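PDB 3MI6: alpha-galactosidase from Lactobacillus brevis, which probably hydrolyses terminal, non-reducing alpha-D-galactose residues from alpha-galactosides such as galactose oligosaccharides, galactomannans and galactolipids, as a glycoside hydrolase of family 36. Local coordinates for residues D[445-450]-D[480-485]; D[379-384]-D[417-422]; D[439-444]-D[484-489]. All coordinates share one frame; numbering follows the deposited sequence.

Contact 1. Residues D[445-450]-D[480-485]; sequences HQFVLD and MNRYAT
Arg482 clamps the loop that follows barrel strand 475-478 to the short strand 447-448 in a buried contact at the C-terminal, active-site end of the (beta/alpha)8 barrel of this family 36 enzyme. Three main-chain carbonyls, those of Gln446, Tyr483 and Thr441, surround its guanidinium group. NH1 donates to Gln446 O at 2.6 Å, with the N-H...O angle 153° and the donor in the carbonyl plane. On its own segment NE and NH2 share a single oxygen, Tyr483 O, which NE meets from above the carbonyl plane and NH2 from much nearer to it. NH1 also bonds to Thr441 O, so a group with many N-H donors suits a place where loop carbonyls converge, and this network should fix the rotation of the plane. The chain reaches there because a chi1 of 71° tucks CG between the two backbone arms and the chain bends at chi3. Its aliphatic part runs antiparallel to the Gln446 side chain, with Gln446 CG 3.7 Å from Arg482 CD, while Gln446 OE1 lies near CB of Asn481. The ring of Phe447 approaches NH1 obliquely, its plane 43° from that of the guanidinium. Asn481 is predicted to bind substrate and neighbours the predicted nucleophile, Asp479; the contact therefore lies close to the predicted substrate site, just after strand 475-478. The small apolar groups of Val448 and Ala484 pack beside the guanidinium without competing for its N-H donors: Val448 CG1 lies over one face of it and rests 3.7 Å from Ala484 CB.

Contact 2. Residues D[379-384]-D[417-422]; sequences TSLGDW and MVSVDS
Two loops on the catalytic face of the (beta/alpha)8 barrel, those following strands 363-366 and 408-413, are laced together here by a pair of main-chain hydrogen bonds. Ser419 N donates to Leu381 O at 2.8 Å; the same oxygen takes a CA-H...O contact from Val418 CA at 3.1 Å. Farther along, Ser380 N reaches Asp421 O at 2.9 Å, an oxygen presented by the inverse gamma turn centred on Asp421. Small serines suit such close backbones: Ser419 OG sits 3.4 Å from Leu381 CB, and Ser422 OG, held between its backbone N and carbonyl carbon (chi1 82°), turns back to bond Ser419 O and brace the turn. Leu381 lies alongside Met417, a selenomethionine, pointing the same way, with CD2 4.0 Å from CB of Met417. Gly382 has a positive phi (136°) at which a CB would press on the preceding carbonyl oxygen. The carboxylate of Asp383 lies against Ser422 CB and bonds Asp423 N. Strand 417-418 pairs on its other side with strand 447-448, while the segment 379-384 runs on toward helix 394-404.

Contact 3. Residues D[439-444]-D[484-489]; sequences TPTPGR and ATEMFS
Glu486 reaches across to Thr441 and ties the loop after strand 475-478 to the one leading into strand 447-448, at the rim of the barrel's active-site end. From CB, which points toward the other loop, a chi1 of -66° turns CG away from the carbonyl carbon, and a bend at chi2 (104°) swings the carboxylate over the segment 439-441. CD then lies 3.5 Å from Thr439 O. At the tip the two oxygens divide the work. OE1 accepts from Thr441 N at 3.2 Å, on its syn side but 24° out of the carboxylate plane, and also lies near Pro440 CA. OE2 packs on Thr441 CB and takes a weak bond from Thr441 OG1 at 3.3 Å. A carboxylate suits this place because one threonine offers it both a backbone N-H and a hydroxyl. Beside it Thr485, crossing Thr441 at about a right angle, brings its methyl CG2 to 3.4 Å from both Thr441 O and Thr441 CB. Two acceptors, Thr439 O and Glu486 OE2, gather near Lys82 NZ of the second subunit, which makes a weak hydrogen bond to the carbonyl and a long, weak ion pair with the carboxylate. Its positive charge would be expected to favour an ionised Glu486 at this subunit interface.

Overall arrangement
From the N terminus, the chain leaves barrel strand 363-366 and enters 379-384; contact 2 then closes a loop holding helix 394-404 and strand 408-413. That loop is complete before contacts 3 and 1 open, at 439-444 and 445-450. Contact 3 opens just before contact 1 and reaches a little further, the two overlapping at Ala484 and Thr485; both span helix 454-471 and strand 475-478. The two-stranded ribbon of 417-418 and 447-448 joins contact 2 to contact 1, whose centres are 11 Å apart. Together the contacts unite loops following the second, third and fourth barrel strands, and contacts 1 and 3 also meet the second subunit.

Contact 1. Residues D[445-450]-D[480-485]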
ATOM      1  N   HIS D 445     -26.911  -4.756  35.622  1.00 46.43           N
ATOM      2  CA  HIS D 445     -27.741  -5.107  36.785  1.00 47.19           C
ATOM      3  C   HIS D 445     -29.141  -5.649  36.418  1.00 45.83           C
ATOM      4  O   HIS D 445     -30.127  -5.359  37.096  1.00 49.43           O
ATOM      5  CB  HIS D 445     -27.810  -3.919  37.777  1.00 47.38           C
ATOM      6  CG  HIS D 445     -26.589  -3.040  37.753  1.00 51.15           C
ATOM      7  ND1 HIS D 445     -26.510  -1.889  36.994  1.00 51.44           N
ATOM      8  CD2 HIS D 445     -25.389  -3.160  38.372  1.00 51.31           C
ATOM      9  CE1 HIS D 445     -25.319  -1.337  37.150  1.00 49.99           C
ATOM     10  NE2 HIS D 445     -24.619  -2.090  37.979  1.00 50.67           N
ATOM     11  N   GLN D 446     -29.207  -6.436  35.342  1.00 44.47           N
ATOM     12  CA  GLN D 446     -30.456  -7.023  34.844  1.00 41.55           C
ATOM     13  C   GLN D 446     -30.235  -8.357  34.096  1.00 45.36           C
ATOM     14  O   GLN D 446     -29.098  -8.771  33.828  1.00 44.06           O
ATOM     15  CB  GLN D 446     -31.170  -6.042  33.921  1.00 42.67           C
ATOM     16  CG  GLN D 446     -30.615  -6.002  32.501  1.00 45.09           C
ATOM     17  CD  GLN D 446     -30.923  -4.689  31.770  1.00 48.03           C
ATOM     18  OE1 GLN D 446     -31.155  -4.684  30.559  1.00 45.54           O
ATOM     19  NE2 GLN D 446     -30.911  -3.567  32.507  1.00 47.24           N
ATOM     20  N   PHE D 447     -31.330  -9.033  33.764  1.00 45.10           N
ATOM     21  CA  PHE D 447     -31.260 -10.319  33.078  1.00 44.16           C
ATOM     22  C   PHE D 447     -32.341 -10.355  32.029  1.00 44.43           C
ATOM     23  O   PHE D 447     -33.182  -9.459  31.996  1.00 46.15           O
ATOM     24  CB  PHE D 447     -31.469 -11.445  34.080  1.00 45.34           C
ATOM     25  CG  PHE D 447     -30.484 -11.421  35.191  1.00 44.23           C
ATOM     26  CD1 PHE D 447     -30.673 -10.576  36.272  1.00 41.62           C
ATOM     27  CD2 PHE D 447     -29.341 -12.207  35.134  1.00 40.12           C
ATOM     28  CE1 PHE D 447     -29.756 -10.529  37.280  1.00 41.47           C
ATOM     29  CE2 PHE D 447     -28.422 -12.170  36.140  1.00 40.19           C
ATOM     30  CZ  PHE D 447     -28.628 -11.333  37.221  1.00 42.43           C
ATOM     31  N   VAL D 448     -32.338 -11.377  31.176  1.00 40.81           N
ATOM     32  CA  VAL D 448     -33.275 -11.381  30.062  1.00 42.05           C
ATOM     33  C   VAL D 448     -34.413 -12.396  30.208  1.00 43.55           C
ATOM     34  O   VAL D 448     -34.210 -13.511  30.682  1.00 45.40           O
ATOM     35  CB  VAL D 448     -32.552 -11.437  28.669  1.00 41.75           C
ATOM     36  CG1 VAL D 448     -31.043 -11.458  28.826  1.00 38.88           C
ATOM     37  CG2 VAL D 448     -33.015 -12.606  27.859  1.00 42.97           C
ATOM     38  N   LEU D 449     -35.621 -11.976  29.834  1.00 44.10           N
ATOM     39  CA  LEU D 449     -36.801 -12.845  29.844  1.00 46.54           C
ATOM     40  C   LEU D 449     -36.744 -13.881  28.745  1.00 45.70           C
ATOM     41  O   LEU D 449     -36.321 -13.593  27.638  1.00 44.40           O
ATOM     42  CB  LEU D 449     -38.065 -12.027  29.609  1.00 44.40           C
ATOM     43  CG  LEU D 449     -38.370 -10.979  30.660  1.00 44.99           C
ATOM     44  CD1 LEU D 449     -39.513 -10.085  30.200  1.00 42.35           C
ATOM     45  CD2 LEU D 449     -38.680 -11.697  31.961  1.00 48.43           C
ATOM     46  N   ASP D 450     -37.217 -15.080  29.031  1.00 45.93           N
ATOM     47  CA  ASP D 450     -37.319 -16.082  27.979  1.00 47.83           C
ATOM     48  C   ASP D 450     -38.423 -15.774  26.950  1.00 44.98           C
ATOM     49  O   ASP D 450     -39.539 -16.273  27.039  1.00 45.39           O
ATOM     50  CB  ASP D 450     -37.518 -17.458  28.592  1.00 46.96           C
ATOM     51  CG  ASP D 450     -37.470 -18.543  27.576  1.00 47.82           C
ATOM     52  OD1 ASP D 450     -37.487 -18.218  26.378  1.00 50.48           O
ATOM     53  OD2 ASP D 450     -37.414 -19.723  27.967  1.00 54.53           O
HETATM   54  N   MSE D 480     -33.120  -2.080  24.659  1.00 40.21           N
HETATM   55  CA  MSE D 480     -32.622  -3.431  24.924  1.00 40.18           C
HETATM   56  C   MSE D 480     -31.134  -3.336  25.285  1.00 40.88           C
HETATM   57  O   MSE D 480     -30.284  -3.215  24.395  1.00 40.86           O
HETATM   58  CB  MSE D 480     -32.841  -4.323  23.698  1.00 39.26           C
HETATM   59  CG  MSE D 480     -32.810  -5.813  23.988  1.00 42.11           C
HETATM   60 SE   MSE D 480     -31.013  -6.591  24.068  1.00 74.91          SE
HETATM   61  CE  MSE D 480     -30.540  -6.639  22.163  1.00 37.55           C
ATOM     62  N   ASN D 481     -30.829  -3.409  26.583  1.00 38.79           N
ATOM     63  CA  ASN D 481     -29.558  -2.923  27.121  1.00 37.59           C
ATOM     64  C   ASN D 481     -28.539  -3.925  27.684  1.00 41.21           C
ATOM     65  O   ASN D 481     -27.581  -3.522  28.336  1.00 42.65           O
ATOM     66  CB  ASN D 481     -29.827  -1.857  28.185  1.00 39.74           C
ATOM     67  CG  ASN D 481     -30.276  -0.540  27.589  1.00 43.92           C
ATOM     68  OD1 ASN D 481     -31.307   0.024  27.982  1.00 47.71           O
ATOM     69  ND2 ASN D 481     -29.512  -0.046  26.623  1.00 42.74           N
ATOM     70  N   ARG D 482     -28.721  -5.215  27.456  1.00 38.83           N
ATOM     71  CA  ARG D 482     -27.645  -6.145  27.763  1.00 37.39           C
ATOM     72  C   ARG D 482     -27.644  -7.328  26.813  1.00 37.99           C
ATOM     73  O   ARG D 482     -28.589  -7.518  26.064  1.00 40.27           O
ATOM     74  CB  ARG D 482     -27.734  -6.645  29.197  1.00 41.64           C
ATOM     75  CG  ARG D 482     -28.874  -7.593  29.440  1.00 39.65           C
ATOM     76  CD  ARG D 482     -28.592  -8.448  30.610  1.00 39.00           C
ATOM     77  NE  ARG D 482     -27.678  -9.532  30.279  1.00 38.64           N
ATOM     78  CZ  ARG D 482     -27.219 -10.405  31.171  1.00 40.82           C
ATOM     79  NH1 ARG D 482     -27.588 -10.301  32.442  1.00 42.83           N
ATOM     80  NH2 ARG D 482     -26.391 -11.377  30.808  1.00 40.94           N
ATOM     81  N   TYR D 483     -26.576  -8.112  26.841  1.00 37.04           N
ATOM     82  CA  TYR D 483     -26.494  -9.321  26.023  1.00 41.15           C
ATOM     83  C   TYR D 483     -26.761 -10.576  26.868  1.00 38.10           C
ATOM     84  O   TYR D 483     -26.258 -10.695  27.978  1.00 36.67           O
ATOM     85  CB  TYR D 483     -25.142  -9.405  25.291  1.00 34.12           C
ATOM     86  CG  TYR D 483     -24.970  -8.331  24.244  1.00 38.74           C
ATOM     87  CD1 TYR D 483     -25.913  -8.171  23.233  1.00 36.23           C
ATOM     88  CD2 TYR D 483     -23.859  -7.473  24.257  1.00 38.82           C
ATOM     89  CE1 TYR D 483     -25.764  -7.187  22.263  1.00 36.81           C
ATOM     90  CE2 TYR D 483     -23.701  -6.490  23.296  1.00 36.05           C
ATOM     91  CZ  TYR D 483     -24.661  -6.347  22.294  1.00 38.94           C
ATOM     92  OH  TYR D 483     -24.529  -5.366  21.318  1.00 38.28           O
ATOM     93  N   ALA D 484     -27.572 -11.496  26.356  1.00 36.31           N
ATOM     94  CA  ALA D 484     -27.894 -12.688  27.142  1.00 41.33           C
ATOM     95  C   ALA D 484     -26.649 -13.520  27.453  1.00 41.52           C
ATOM     96  O   ALA D 484     -25.633 -13.465  26.755  1.00 40.60           O
ATOM     97  CB  ALA D 484     -28.991 -13.543  26.487  1.00 40.92           C
ATOM     98  N   THR D 485     -26.757 -14.283  28.530  1.00 42.65           N
ATOM     99  CA  THR D 485     -25.638 -14.971  29.138  1.00 37.48           C
ATOM    100  C   THR D 485     -26.221 -16.259  29.772  1.00 42.02           C
ATOM    101  O   THR D 485     -27.431 -16.317  30.084  1.00 40.94           O
ATOM    102  CB  THR D 485     -24.963 -13.999  30.151  1.00 38.32           C
ATOM    103  OG1 THR D 485     -23.582 -13.851  29.838  1.00 39.29           O
ATOM    104  CG2 THR D 485     -25.115 -14.444  31.572  1.00 39.74           C
TER

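Contact 2. Residues D[379-384]-D[417-422]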
ATOM      1  N   THR D 379     -33.413  -1.835  39.285  1.00 53.34           N
ATOM      2  CA  THR D 379     -34.664  -2.192  39.959  1.00 56.95           C
ATOM      3  C   THR D 379     -35.872  -1.877  39.093  1.00 56.79           C
ATOM      4  O   THR D 379     -35.839  -0.918  38.342  1.00 61.03           O
ATOM      5  CB  THR D 379     -34.873  -1.390  41.286  1.00 57.23           C
ATOM      6  OG1 THR D 379     -35.966  -0.480  41.124  1.00 59.59           O
ATOM      7  CG2 THR D 379     -33.624  -0.585  41.678  1.00 61.25           C
ATOM      8  N   SER D 380     -36.925  -2.685  39.189  1.00 56.70           N
ATOM      9  CA  SER D 380     -38.224  -2.393  38.546  1.00 56.62           C
ATOM     10  C   SER D 380     -38.326  -2.707  37.066  1.00 56.67           C
ATOM     11  O   SER D 380     -39.387  -2.554  36.468  1.00 58.51           O
ATOM     12  CB  SER D 380     -38.564  -0.894  38.559  1.00 57.86           C
ATOM     13  OG  SER D 380     -38.324  -0.302  39.820  1.00 59.28           O
ATOM     14  N   LEU D 381     -37.218  -3.124  36.468  1.00 57.29           N
ATOM     15  CA  LEU D 381     -37.249  -3.613  35.101  1.00 54.91           C
ATOM     16  C   LEU D 381     -38.157  -4.823  34.999  1.00 50.40           C
ATOM     17  O   LEU D 381     -37.767  -5.919  35.343  1.00 49.76           O
ATOM     18  CB  LEU D 381     -35.841  -3.955  34.617  1.00 53.09           C
ATOM     19  CG  LEU D 381     -35.410  -3.260  33.320  1.00 50.70           C
ATOM     20  CD1 LEU D 381     -35.882  -1.809  33.265  1.00 50.82           C
ATOM     21  CD2 LEU D 381     -33.907  -3.335  33.155  1.00 50.72           C
ATOM     22  N   GLY D 382     -39.375  -4.608  34.527  1.00 52.87           N
ATOM     23  CA  GLY D 382     -40.356  -5.668  34.387  1.00 52.54           C
ATOM     24  C   GLY D 382     -41.713  -5.193  34.874  1.00 53.25           C
ATOM     25  O   GLY D 382     -42.735  -5.818  34.616  1.00 55.66           O
ATOM     26  N   ASP D 383     -41.710  -4.071  35.583  1.00 52.69           N
ATOM     27  CA  ASP D 383     -42.921  -3.509  36.166  1.00 56.38           C
ATOM     28  C   ASP D 383     -43.468  -2.364  35.321  1.00 55.44           C
ATOM     29  O   ASP D 383     -43.395  -1.194  35.703  1.00 56.35           O
ATOM     30  CB  ASP D 383     -42.635  -3.008  37.579  1.00 59.61           C
ATOM     31  CG  ASP D 383     -42.341  -4.130  38.542  1.00 59.99           C
ATOM     32  OD1 ASP D 383     -42.669  -5.290  38.217  1.00 57.98           O
ATOM     33  OD2 ASP D 383     -41.788  -3.844  39.624  1.00 61.08           O
ATOM     34  N   TRP D 384     -44.033  -2.714  34.177  1.00 51.61           N
ATOM     35  CA  TRP D 384     -44.473  -1.725  33.204  1.00 55.22           C
ATOM     36  C   TRP D 384     -45.797  -1.057  33.582  1.00 56.50           C
ATOM     37  O   TRP D 384     -46.789  -1.108  32.847  1.00 56.00           O
ATOM     38  CB  TRP D 384     -44.504  -2.353  31.808  1.00 55.16           C
ATOM     39  CG  TRP D 384     -43.175  -2.977  31.474  1.00 53.43           C
ATOM     40  CD1 TRP D 384     -42.915  -4.303  31.269  1.00 52.06           C
ATOM     41  CD2 TRP D 384     -41.916  -2.299  31.353  1.00 50.01           C
ATOM     42  NE1 TRP D 384     -41.578  -4.487  31.008  1.00 50.86           N
ATOM     43  CE2 TRP D 384     -40.943  -3.273  31.054  1.00 48.39           C
ATOM     44  CE3 TRP D 384     -41.523  -0.960  31.457  1.00 51.55           C
ATOM     45  CZ2 TRP D 384     -39.598  -2.955  30.857  1.00 48.84           C
ATOM     46  CZ3 TRP D 384     -40.186  -0.641  31.259  1.00 52.23           C
ATOM     47  CH2 TRP D 384     -39.238  -1.636  30.959  1.00 50.72           C
HETATM   48  N   MSE D 417     -36.508  -7.436  29.186  1.00 45.08           N
HETATM   49  CA  MSE D 417     -35.656  -7.412  30.392  1.00 43.48           C
HETATM   50  C   MSE D 417     -36.370  -7.517  31.748  1.00 45.68           C
HETATM   51  O   MSE D 417     -37.516  -7.091  31.901  1.00 45.96           O
HETATM   52  CB  MSE D 417     -34.758  -6.166  30.391  1.00 42.95           C
HETATM   53  CG  MSE D 417     -33.852  -6.059  29.173  1.00 46.52           C
HETATM   54 SE   MSE D 417     -32.676  -7.624  28.897  1.00 64.53          SE
HETATM   55  CE  MSE D 417     -32.230  -7.268  27.038  1.00 48.68           C
ATOM     56  N   VAL D 418     -35.666  -8.076  32.734  1.00 46.01           N
ATOM     57  CA  VAL D 418     -36.196  -8.254  34.091  1.00 48.41           C
ATOM     58  C   VAL D 418     -35.113  -8.012  35.154  1.00 48.30           C
ATOM     59  O   VAL D 418     -34.026  -8.592  35.092  1.00 48.55           O
ATOM     60  CB  VAL D 418     -36.838  -9.670  34.277  1.00 48.85           C
ATOM     61  CG1 VAL D 418     -35.812 -10.771  34.020  1.00 42.48           C
ATOM     62  CG2 VAL D 418     -37.507  -9.814  35.661  1.00 45.86           C
ATOM     63  N   SER D 419     -35.404  -7.127  36.103  1.00 49.94           N
ATOM     64  CA  SER D 419     -34.542  -6.901  37.263  1.00 52.08           C
ATOM     65  C   SER D 419     -34.948  -7.837  38.409  1.00 52.75           C
ATOM     66  O   SER D 419     -36.113  -8.204  38.516  1.00 53.44           O
ATOM     67  CB  SER D 419     -34.639  -5.442  37.713  1.00 53.18           C
ATOM     68  OG  SER D 419     -33.605  -4.652  37.147  1.00 53.73           O
ATOM     69  N   VAL D 420     -34.004  -8.236  39.256  1.00 51.30           N
ATOM     70  CA  VAL D 420     -34.348  -9.149  40.343  1.00 52.41           C
ATOM     71  C   VAL D 420     -35.190  -8.427  41.389  1.00 56.70           C
ATOM     72  O   VAL D 420     -36.123  -9.006  41.956  1.00 56.50           O
ATOM     73  CB  VAL D 420     -33.116  -9.786  41.017  1.00 56.29           C
ATOM     74  CG1 VAL D 420     -33.550 -10.725  42.123  1.00 53.09           C
ATOM     75  CG2 VAL D 420     -32.285 -10.542  40.003  1.00 57.48           C
ATOM     76  N   ASP D 421     -34.866  -7.163  41.642  1.00 54.83           N
ATOM     77  CA  ASP D 421     -35.739  -6.326  42.453  1.00 54.42           C
ATOM     78  C   ASP D 421     -36.932  -5.888  41.619  1.00 55.22           C
ATOM     79  O   ASP D 421     -36.998  -4.742  41.190  1.00 58.22           O
ATOM     80  CB  ASP D 421     -34.999  -5.089  42.998  1.00 58.09           C
ATOM     81  CG  ASP D 421     -35.813  -4.333  44.070  1.00 60.51           C
ATOM     82  OD1 ASP D 421     -36.848  -4.873  44.535  1.00 60.92           O
ATOM     83  OD2 ASP D 421     -35.414  -3.206  44.453  1.00 56.03           O
ATOM     84  N   SER D 422     -37.872  -6.794  41.376  1.00 55.57           N
ATOM     85  CA  SER D 422     -39.084  -6.419  40.663  1.00 58.78           C
ATOM     86  C   SER D 422     -40.265  -7.368  40.877  1.00 60.71           C
ATOM     87  O   SER D 422     -40.106  -8.588  40.885  1.00 63.02           O
ATOM     88  CB  SER D 422     -38.792  -6.265  39.170  1.00 55.02           C
ATOM     89  OG  SER D 422     -38.795  -7.520  38.532  1.00 54.31           O
TER

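Contact 3. Residues D[439-444]-D[484-489]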
ATOM      1  N   THR D 439     -24.043 -19.705  37.782  1.00 40.16           N
ATOM      2  CA  THR D 439     -24.066 -18.447  38.510  1.00 40.60           C
ATOM      3  C   THR D 439     -24.504 -17.343  37.567  1.00 40.46           C
ATOM      4  O   THR D 439     -23.774 -16.990  36.646  1.00 39.21           O
ATOM      5  CB  THR D 439     -22.664 -18.100  39.027  1.00 40.12           C
ATOM      6  OG1 THR D 439     -22.096 -19.246  39.665  1.00 43.66           O
ATOM      7  CG2 THR D 439     -22.703 -16.924  40.006  1.00 34.79           C
ATOM      8  N   PRO D 440     -25.699 -16.790  37.798  1.00 40.19           N
ATOM      9  CA  PRO D 440     -26.282 -15.759  36.929  1.00 41.71           C
ATOM     10  C   PRO D 440     -25.354 -14.566  36.782  1.00 42.43           C
ATOM     11  O   PRO D 440     -24.880 -14.003  37.778  1.00 44.10           O
ATOM     12  CB  PRO D 440     -27.560 -15.344  37.665  1.00 40.07           C
ATOM     13  CG  PRO D 440     -27.888 -16.504  38.552  1.00 44.82           C
ATOM     14  CD  PRO D 440     -26.547 -17.086  38.961  1.00 40.67           C
ATOM     15  N   THR D 441     -25.086 -14.193  35.535  1.00 41.62           N
ATOM     16  CA  THR D 441     -24.169 -13.100  35.249  1.00 40.87           C
ATOM     17  C   THR D 441     -24.951 -11.876  34.789  1.00 41.26           C
ATOM     18  O   THR D 441     -25.596 -11.908  33.738  1.00 41.27           O
ATOM     19  CB  THR D 441     -23.126 -13.513  34.203  1.00 40.21           C
ATOM     20  OG1 THR D 441     -21.971 -14.047  34.869  1.00 36.50           O
ATOM     21  CG2 THR D 441     -22.724 -12.315  33.349  1.00 39.84           C
ATOM     22  N   PRO D 442     -24.916 -10.801  35.596  1.00 40.74           N
ATOM     23  CA  PRO D 442     -25.691  -9.580  35.356  1.00 38.56           C
ATOM     24  C   PRO D 442     -25.181  -8.780  34.160  1.00 40.12           C
ATOM     25  O   PRO D 442     -24.011  -8.856  33.770  1.00 35.81           O
ATOM     26  CB  PRO D 442     -25.470  -8.778  36.635  1.00 39.58           C
ATOM     27  CG  PRO D 442     -24.143  -9.250  37.132  1.00 40.00           C
ATOM     28  CD  PRO D 442     -24.116 -10.711  36.829  1.00 38.62           C
ATOM     29  N   GLY D 443     -26.086  -8.018  33.560  1.00 43.26           N
ATOM     30  CA  GLY D 443     -25.721  -7.079  32.516  1.00 40.94           C
ATOM     31  C   GLY D 443     -26.418  -5.793  32.868  1.00 43.01           C
ATOM     32  O   GLY D 443     -27.650  -5.759  32.917  1.00 42.14           O
ATOM     33  N   ARG D 444     -25.645  -4.747  33.144  1.00 42.45           N
ATOM     34  CA  ARG D 444     -26.228  -3.509  33.639  1.00 45.20           C
ATOM     35  C   ARG D 444     -27.267  -3.834  34.727  1.00 46.45           C
ATOM     36  O   ARG D 444     -28.376  -3.291  34.726  1.00 44.69           O
ATOM     37  CB  ARG D 444     -26.875  -2.715  32.491  1.00 43.70           C
ATOM     38  CG  ARG D 444     -27.171  -1.264  32.832  1.00 43.60           C
ATOM     39  CD  ARG D 444     -28.080  -0.588  31.823  1.00 45.09           C
ATOM     40  NE  ARG D 444     -28.398   0.777  32.258  1.00 57.00           N
ATOM     41  CZ  ARG D 444     -29.264   1.594  31.657  1.00 54.21           C
ATOM     42  NH1 ARG D 444     -29.926   1.192  30.578  1.00 53.14           N
ATOM     43  NH2 ARG D 444     -29.474   2.817  32.140  1.00 51.92           N
ATOM     44  N   ALA D 484     -27.572 -11.496  26.356  1.00 36.31           N
ATOM     45  CA  ALA D 484     -27.894 -12.688  27.142  1.00 41.33           C
ATOM     46  C   ALA D 484     -26.649 -13.520  27.453  1.00 41.52           C
ATOM     47  O   ALA D 484     -25.633 -13.465  26.755  1.00 40.60           O
ATOM     48  CB  ALA D 484     -28.991 -13.543  26.487  1.00 40.92           C
ATOM     49  N   THR D 485     -26.757 -14.283  28.530  1.00 42.65           N
ATOM     50  CA  THR D 485     -25.638 -14.971  29.138  1.00 37.48           C
ATOM     51  C   THR D 485     -26.221 -16.259  29.772  1.00 42.02           C
ATOM     52  O   THR D 485     -27.431 -16.317  30.084  1.00 40.94           O
ATOM     53  CB  THR D 485     -24.963 -13.999  30.151  1.00 38.32           C
ATOM     54  OG1 THR D 485     -23.582 -13.851  29.838  1.00 39.29           O
ATOM     55  CG2 THR D 485     -25.115 -14.444  31.572  1.00 39.74           C
ATOM     56  N   GLU D 486     -25.398 -17.299  29.914  1.00 39.77           N
ATOM     57  CA  GLU D 486     -25.886 -18.597  30.405  1.00 40.49           C
ATOM     58  C   GLU D 486     -27.202 -19.023  29.785  1.00 38.02           C
ATOM     59  O   GLU D 486     -28.172 -19.196  30.487  1.00 40.32           O
ATOM     60  CB  GLU D 486     -26.084 -18.570  31.917  1.00 39.53           C
ATOM     61  CG  GLU D 486     -24.814 -18.418  32.702  1.00 39.70           C
ATOM     62  CD  GLU D 486     -24.656 -17.028  33.236  1.00 42.28           C
ATOM     63  OE1 GLU D 486     -25.659 -16.286  33.236  1.00 42.66           O
ATOM     64  OE2 GLU D 486     -23.532 -16.675  33.656  1.00 45.34           O
HETATM   65  N   MSE D 487     -27.227 -19.216  28.477  1.00 40.65           N
HETATM   66  CA  MSE D 487     -28.474 -19.490  27.769  1.00 42.03           C
HETATM   67  C   MSE D 487     -29.157 -20.837  28.023  1.00 44.33           C
HETATM   68  O   MSE D 487     -28.597 -21.910  27.774  1.00 45.65           O
HETATM   69  CB  MSE D 487     -28.272 -19.300  26.280  1.00 43.17           C
HETATM   70  CG  MSE D 487     -28.676 -17.916  25.835  1.00 50.79           C
HETATM   71 SE   MSE D 487     -27.862 -17.473  24.133  1.00 90.32          SE
HETATM   72  CE  MSE D 487     -27.183 -15.695  24.638  1.00 55.12           C
ATOM     73  N   PHE D 488     -30.392 -20.770  28.501  1.00 43.35           N
ATOM     74  CA  PHE D 488     -31.171 -21.969  28.720  1.00 44.06           C
ATOM     75  C   PHE D 488     -32.650 -21.632  28.740  1.00 44.77           C
ATOM     76  O   PHE D 488     -33.044 -20.559  29.172  1.00 47.95           O
ATOM     77  CB  PHE D 488     -30.752 -22.659  30.022  1.00 43.60           C
ATOM     78  CG  PHE D 488     -31.265 -24.074  30.152  1.00 44.76           C
ATOM     79  CD1 PHE D 488     -32.446 -24.340  30.837  1.00 45.73           C
ATOM     80  CD2 PHE D 488     -30.569 -25.133  29.590  1.00 41.13           C
ATOM     81  CE1 PHE D 488     -32.924 -25.640  30.961  1.00 44.52           C
ATOM     82  CE2 PHE D 488     -31.034 -26.420  29.706  1.00 43.79           C
ATOM     83  CZ  PHE D 488     -32.222 -26.679  30.398  1.00 44.55           C
ATOM     84  N   SER D 489     -33.468 -22.549  28.250  1.00 43.84           N
ATOM     85  CA  SER D 489     -34.906 -22.402  28.330  1.00 46.41           C
ATOM     86  C   SER D 489     -35.467 -23.699  28.895  1.00 48.62           C
ATOM     87  O   SER D 489     -35.206 -24.775  28.359  1.00 47.64           O
ATOM     88  CB  SER D 489     -35.483 -22.129  26.940  1.00 48.49           C
ATOM     89  OG  SER D 489     -36.893 -21.976  26.973  1.00 51.40           O
TER